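Spike protein P1 (PDB 2VVE) forms the receptor-binding spike at the fivefold vertices of the marine bacteriophage PM2, with its C-terminal part responsible for attachment to the host. Local coordinates at residues I17-G22 / G245-L250; Y93-K98 / Y224-T229. All blocks are in the same frame, centred on the assembly; numbering follows the deposited sequence.

How the interactions relate
Interaction 1 and interaction 2 lie on opposite sides of the chain's centre, their centres about 37 Å apart and their nearest atoms about 21 Å apart. Each belongs to a different beta domain. In 17-22 / 245-250 edge strand 11-19 and its inner neighbour 245-253 of a four-stranded antiparallel sheet pair up, so the last strand of the chain returns to the domain that the first strand opened. Between them in sequence come both halves of interaction 2, 93-98 and 224-229, which are loops flanking strands 88-91 and 229-236 of the calcium-bearing domain. That domain is thus an insertion whose two ends both run into the domain of interaction 1.

Interaction 1. Residues I17-G22 / G245-L250; sequences IPLRDG and GYAQIL
Backbone hydrogen bonds carry the pairing of Ile17 to Leu19 with Gly245 to Ala247. Ile17 and Ala247 form an antiparallel hydrogen-bonded pair: Ile17 N gives to Ala247 O at 2.9 Å, and Ala247 N returns a bond of the same length to Ile17 O. Leu19 N adds a third, reaching Gly245 O at 2.9 Å with an N-H...O angle of 164°. Ile17 O also receives a CA-H...O contact from Tyr246 CA, at 3.3 Å. Strand 11-19 is the outermost strand of its four-stranded antiparallel sheet within the chain, and 245-253 separates it from 33-39; this sheet belongs to the second jelly-roll domain of the spike, closed here by the chain's last strand. Apolar contacts lie on both faces. On one, Ile17 CD1 meets Ile249 CG1 at 3.6 Å, the two branched side chains crossing at a slant. With its CG1 beside the backbone N (chi1 -71°) and chi2 extended, Ile17 carries its terminal methyl over to this neighbour. On the same face Leu19 CD2 packs on Ala247 CB at 4.1 Å. The other face has Pro18 against Tyr246, a non-hydrogen-bonded pair in which the proline's CB lies 3.9 Å from Tyr246 CE2. Farther along 245-250, the amide of Gln248 joins Gln16 and Glu123, while Leu250 packs on Ile46 of a second subunit.

Interaction 2. Residues Y93-K98 / Y224-T229; sequences YSARAK and YDESFT
Arg96 holds one backbone oxygen with two nitrogens: NE reaches Ser227 O at 2.7 Å and NH2 reaches the same oxygen at 3.0 Å. Ser227 O sits near the guanidinium plane, at its edge, while Glu226 CB covers one face. A bend at chi3 (56°) turns the arginine head into this side-on grip, and NH2 also makes a salt bridge with Asp143. The Glu226 side chain crosses that of Arg96 at about a right angle, its OE1 linked through a water to Arg96 N. Charge attraction between OE1 and NE, 4.3 Å apart, probably adds to this without a direct bond. These loops belong to the beta domain that also binds calcium, where 93-98 follows strand 88-91 and the loop 224-229 leads into strand 229-236, the neighbour of 88-91 in an antiparallel sheet. Ala97 O likewise accepts two hydrogen bonds, from Ser227 N at 2.8 Å and from Ser227 OG at 2.7 Å. The same hydroxyl oxygen accepts from Thr229 N, closing an ST turn, and Ala97 N in turn gives to Thr229 O at 2.7 Å. The extended Lys98 chain passes Tyr224 O, with CD 3.3 Å from it, and its NZ bonds to Asn112 O.

Interaction 1. Residues I17-G22 / G245-L250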
loop_
_atom_site.group_PDB
_atom_site.type_symbol
_atom_site.label_atom_id
_atom_site.label_comp_id
_atom_site.label_asym_id
_atom_site.label_seq_id
_atom_site.Cartn_x
_atom_site.Cartn_y
_atom_site.Cartn_z
ATOM N N ILE A 17 14.026 -8.115 20.083
ATOM C CA ILE A 17 15.068 -7.269 20.687
ATOM C C ILE A 17 14.488 -5.920 21.126
ATOM O O ILE A 17 13.829 -5.233 20.328
ATOM C CB ILE A 17 16.259 -7.032 19.736
ATOM C CG1 ILE A 17 17.078 -8.318 19.556
ATOM C CG2 ILE A 17 17.167 -5.890 20.258
ATOM C CD1 ILE A 17 18.010 -8.285 18.334
ATOM N N PRO A 18 14.739 -5.533 22.391
ATOM C CA PRO A 18 14.282 -4.223 22.838
ATOM C C PRO A 18 15.150 -3.140 22.221
ATOM O O PRO A 18 16.370 -3.139 22.399
ATOM C CB PRO A 18 14.468 -4.277 24.358
ATOM C CG PRO A 18 15.617 -5.227 24.551
ATOM C CD PRO A 18 15.477 -6.255 23.451
ATOM N N LEU A 19 14.524 -2.245 21.464
ATOM C CA LEU A 19 15.259 -1.152 20.830
ATOM C C LEU A 19 15.365 0.051 21.774
ATOM O O LEU A 19 14.353 0.625 22.167
ATOM C CB LEU A 19 14.574 -0.741 19.530
ATOM C CG LEU A 19 14.475 -1.797 18.421
ATOM C CD1 LEU A 19 13.521 -1.318 17.335
ATOM C CD2 LEU A 19 15.859 -2.091 17.830
ATOM N N ARG A 20 16.592 0.420 22.144
ATOM C CA ARG A 20 16.777 1.493 23.112
ATOM C C ARG A 20 17.528 2.658 22.452
ATOM O O ARG A 20 17.627 2.699 21.232
ATOM C CB ARG A 20 17.430 0.951 24.389
ATOM C CG ARG A 20 16.616 -0.198 24.997
ATOM C CD ARG A 20 17.032 -0.531 26.422
ATOM N NE ARG A 20 16.184 -1.587 26.980
ATOM C CZ ARG A 20 14.976 -1.398 27.516
ATOM N NH1 ARG A 20 14.442 -0.179 27.587
ATOM N NH2 ARG A 20 14.290 -2.436 27.983
ATOM N N ASP A 21 18.018 3.606 23.243
ATOM C CA ASP A 21 18.514 4.871 22.707
ATOM C C ASP A 21 20.003 4.890 22.379
ATOM O O ASP A 21 20.805 4.170 22.984
ATOM C CB ASP A 21 18.216 6.014 23.689
ATOM C CG ASP A 21 18.853 5.781 25.058
ATOM O OD1 ASP A 21 18.637 4.698 25.652
ATOM O OD2 ASP A 21 19.576 6.666 25.534
ATOM N N GLY A 22 20.368 5.772 21.462
ATOM C CA GLY A 22 21.759 5.878 21.013
ATOM C C GLY A 22 22.158 4.709 20.127
ATOM O O GLY A 22 21.339 3.842 19.821
ATOM N N GLY A 245 10.540 0.197 20.845
ATOM C CA GLY A 245 9.789 -0.834 20.172
ATOM C C GLY A 245 10.594 -2.097 20.247
ATOM O O GLY A 245 11.748 -2.089 20.710
ATOM N N TYR A 246 9.990 -3.187 19.802
ATOM C CA TYR A 246 10.677 -4.462 19.777
ATOM C C TYR A 246 10.865 -4.891 18.332
ATOM O O TYR A 246 9.891 -5.010 17.586
ATOM C CB TYR A 246 9.905 -5.507 20.588
ATOM C CG TYR A 246 9.815 -5.145 22.055
ATOM C CD1 TYR A 246 8.829 -4.275 22.519
ATOM C CD2 TYR A 246 10.741 -5.635 22.968
ATOM C CE1 TYR A 246 8.756 -3.911 23.868
ATOM C CE2 TYR A 246 10.669 -5.285 24.326
ATOM C CZ TYR A 246 9.681 -4.432 24.762
ATOM O OH TYR A 246 9.627 -4.090 26.095
ATOM N N ALA A 247 12.123 -5.093 17.951
ATOM C CA ALA A 247 12.467 -5.619 16.629
ATOM C C ALA A 247 12.231 -7.119 16.615
ATOM O O ALA A 247 12.585 -7.815 17.562
ATOM C CB ALA A 247 13.921 -5.307 16.290
ATOM N N GLN A 248 11.596 -7.599 15.555
ATOM C CA GLN A 248 11.286 -9.023 15.403
ATOM C C GLN A 248 12.460 -9.672 14.697
ATOM O O GLN A 248 12.892 -9.169 13.656
ATOM C CB GLN A 248 10.009 -9.189 14.555
ATOM C CG GLN A 248 8.753 -8.517 15.132
ATOM C CD GLN A 248 8.348 -9.113 16.468
ATOM O OE1 GLN A 248 8.493 -10.320 16.693
ATOM N NE2 GLN A 248 7.840 -8.266 17.372
ATOM N N ILE A 249 12.976 -10.776 15.243
ATOM C CA ILE A 249 14.147 -11.441 14.681
ATOM C C ILE A 249 13.904 -12.920 14.488
ATOM O O ILE A 249 13.488 -13.610 15.402
ATOM C CB ILE A 249 15.429 -11.315 15.589
ATOM C CG1 ILE A 249 15.585 -9.914 16.194
ATOM C CG2 ILE A 249 16.699 -11.812 14.833
ATOM C CD1 ILE A 249 15.873 -8.798 15.190
ATOM N N LEU A 250 14.145 -13.380 13.271
ATOM C CA LEU A 250 14.290 -14.799 12.989
ATOM C C LEU A 250 15.749 -15.000 12.605
ATOM O O LEU A 250 16.228 -14.417 11.622
ATOM C CB LEU A 250 13.340 -15.220 11.857
ATOM C CG LEU A 250 13.481 -16.701 11.484
ATOM C CD1 LEU A 250 12.119 -17.318 11.284
ATOM C CD2 LEU A 250 14.369 -16.894 10.260
#

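Interaction 2. Residues Y93-K98 / Y224-T229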
loop_
_atom_site.group_PDB
_atom_site.type_symbol
_atom_site.label_atom_id
_atom_site.label_comp_id
_atom_site.label_asym_id
_atom_site.label_seq_id
_atom_site.Cartn_x
_atom_site.Cartn_y
_atom_site.Cartn_z
ATOM N N TYR A 93 2.850 19.859 28.983
ATOM C CA TYR A 93 1.802 20.863 28.896
ATOM C C TYR A 93 2.196 22.132 29.632
ATOM O O TYR A 93 2.779 22.076 30.721
ATOM C CB TYR A 93 0.501 20.335 29.491
ATOM C CG TYR A 93 -0.095 19.146 28.785
ATOM C CD1 TYR A 93 -0.777 19.298 27.573
ATOM C CD2 TYR A 93 -0.028 17.871 29.349
ATOM C CE1 TYR A 93 -1.360 18.200 26.928
ATOM C CE2 TYR A 93 -0.605 16.771 28.712
ATOM C CZ TYR A 93 -1.266 16.944 27.505
ATOM O OH TYR A 93 -1.837 15.862 26.871
ATOM N N SER A 94 1.875 23.272 29.030
ATOM C CA SER A 94 1.974 24.551 29.716
ATOM C C SER A 94 0.583 25.040 30.128
ATOM O O SER A 94 0.460 25.839 31.056
ATOM C CB SER A 94 2.678 25.592 28.842
ATOM O OG SER A 94 1.970 25.809 27.640
ATOM N N ALA A 95 -0.454 24.547 29.445
ATOM C CA ALA A 95 -1.839 24.914 29.745
ATOM C C ALA A 95 -2.340 24.205 30.990
ATOM O O ALA A 95 -2.063 23.023 31.190
ATOM C CB ALA A 95 -2.739 24.587 28.572
ATOM N N ARG A 96 -3.093 24.928 31.815
ATOM C CA ARG A 96 -3.714 24.333 33.001
ATOM C C ARG A 96 -4.659 23.204 32.588
ATOM O O ARG A 96 -5.398 23.333 31.603
ATOM C CB ARG A 96 -4.488 25.400 33.765
ATOM C CG ARG A 96 -3.590 26.480 34.387
ATOM C CD ARG A 96 -4.309 27.810 34.559
ATOM N NE ARG A 96 -5.526 27.680 35.357
ATOM C CZ ARG A 96 -6.360 28.677 35.647
ATOM N NH1 ARG A 96 -6.122 29.922 35.226
ATOM N NH2 ARG A 96 -7.435 28.429 36.374
ATOM N N ALA A 97 -4.653 22.118 33.360
ATOM C CA ALA A 97 -5.501 20.963 33.069
ATOM C C ALA A 97 -6.948 21.282 33.451
ATOM O O ALA A 97 -7.193 22.071 34.367
ATOM C CB ALA A 97 -5.020 19.757 33.843
ATOM N N LYS A 98 -7.900 20.656 32.766
ATOM C CA LYS A 98 -9.316 20.880 33.091
ATOM C C LYS A 98 -9.850 20.016 34.231
ATOM O O LYS A 98 -9.385 18.885 34.450
ATOM C CB LYS A 98 -10.199 20.749 31.843
ATOM C CG LYS A 98 -9.836 21.791 30.785
ATOM C CD LYS A 98 -10.540 21.606 29.465
ATOM C CE LYS A 98 -10.188 22.785 28.565
ATOM N NZ LYS A 98 -10.879 22.783 27.248
ATOM N N TYR A 224 -14.948 21.071 33.471
ATOM C CA TYR A 224 -14.358 21.393 32.154
ATOM C C TYR A 224 -13.655 22.763 32.083
ATOM O O TYR A 224 -13.039 23.094 31.064
ATOM C CB TYR A 224 -15.369 21.205 30.998
ATOM C CG TYR A 224 -15.923 19.795 30.865
ATOM C CD1 TYR A 224 -15.067 18.708 30.665
ATOM C CD2 TYR A 224 -17.296 19.550 30.918
ATOM C CE1 TYR A 224 -15.556 17.423 30.527
ATOM C CE2 TYR A 224 -17.803 18.256 30.789
ATOM C CZ TYR A 224 -16.920 17.198 30.599
ATOM O OH TYR A 224 -17.384 15.914 30.463
ATOM N N ASP A 225 -13.728 23.550 33.163
ATOM C CA ASP A 225 -12.950 24.795 33.264
ATOM C C ASP A 225 -11.505 24.452 33.575
ATOM O O ASP A 225 -11.215 23.343 34.028
ATOM C CB ASP A 225 -13.465 25.687 34.403
ATOM C CG ASP A 225 -14.745 26.456 34.048
ATOM O OD1 ASP A 225 -15.167 26.470 32.874
ATOM O OD2 ASP A 225 -15.335 27.041 34.971
ATOM N N GLU A 226 -10.601 25.407 33.362
ATOM C CA GLU A 226 -9.199 25.221 33.739
ATOM C C GLU A 226 -9.033 25.247 35.263
ATOM O O GLU A 226 -9.547 26.138 35.942
ATOM C CB GLU A 226 -8.295 26.234 33.031
ATOM C CG GLU A 226 -8.183 25.953 31.525
ATOM C CD GLU A 226 -6.985 26.614 30.845
ATOM O OE1 GLU A 226 -6.593 27.734 31.238
ATOM O OE2 GLU A 226 -6.442 26.002 29.896
ATOM N N SER A 227 -8.356 24.226 35.779
ATOM C CA SER A 227 -8.157 24.037 37.217
ATOM C C SER A 227 -6.925 24.799 37.687
ATOM O O SER A 227 -6.416 25.658 36.970
ATOM C CB SER A 227 -8.048 22.545 37.558
ATOM O OG SER A 227 -6.836 21.988 37.080
ATOM N N PHE A 228 -6.470 24.497 38.904
ATOM C CA PHE A 228 -5.201 25.008 39.400
ATOM C C PHE A 228 -4.069 23.992 39.204
ATOM O O PHE A 228 -3.002 24.126 39.792
ATOM C CB PHE A 228 -5.330 25.362 40.883
ATOM C CG PHE A 228 -6.433 26.327 41.170
ATOM C CD1 PHE A 228 -6.301 27.676 40.839
ATOM C CD2 PHE A 228 -7.601 25.896 41.786
ATOM C CE1 PHE A 228 -7.336 28.580 41.115
ATOM C CE2 PHE A 228 -8.640 26.782 42.054
ATOM C CZ PHE A 228 -8.502 28.134 41.718
ATOM N N THR A 229 -4.301 22.995 38.353
ATOM C CA THR A 229 -3.370 21.882 38.177
ATOM C C THR A 229 -2.844 21.854 36.757
ATOM O O THR A 229 -3.624 21.964 35.820
ATOM C CB THR A 229 -4.089 20.545 38.507
ATOM O OG1 THR A 229 -4.456 20.548 39.897
ATOM C CG2 THR A 229 -3.197 19.326 38.219
HETATM O O HOH W 1 -3.728 27.612 30.943
#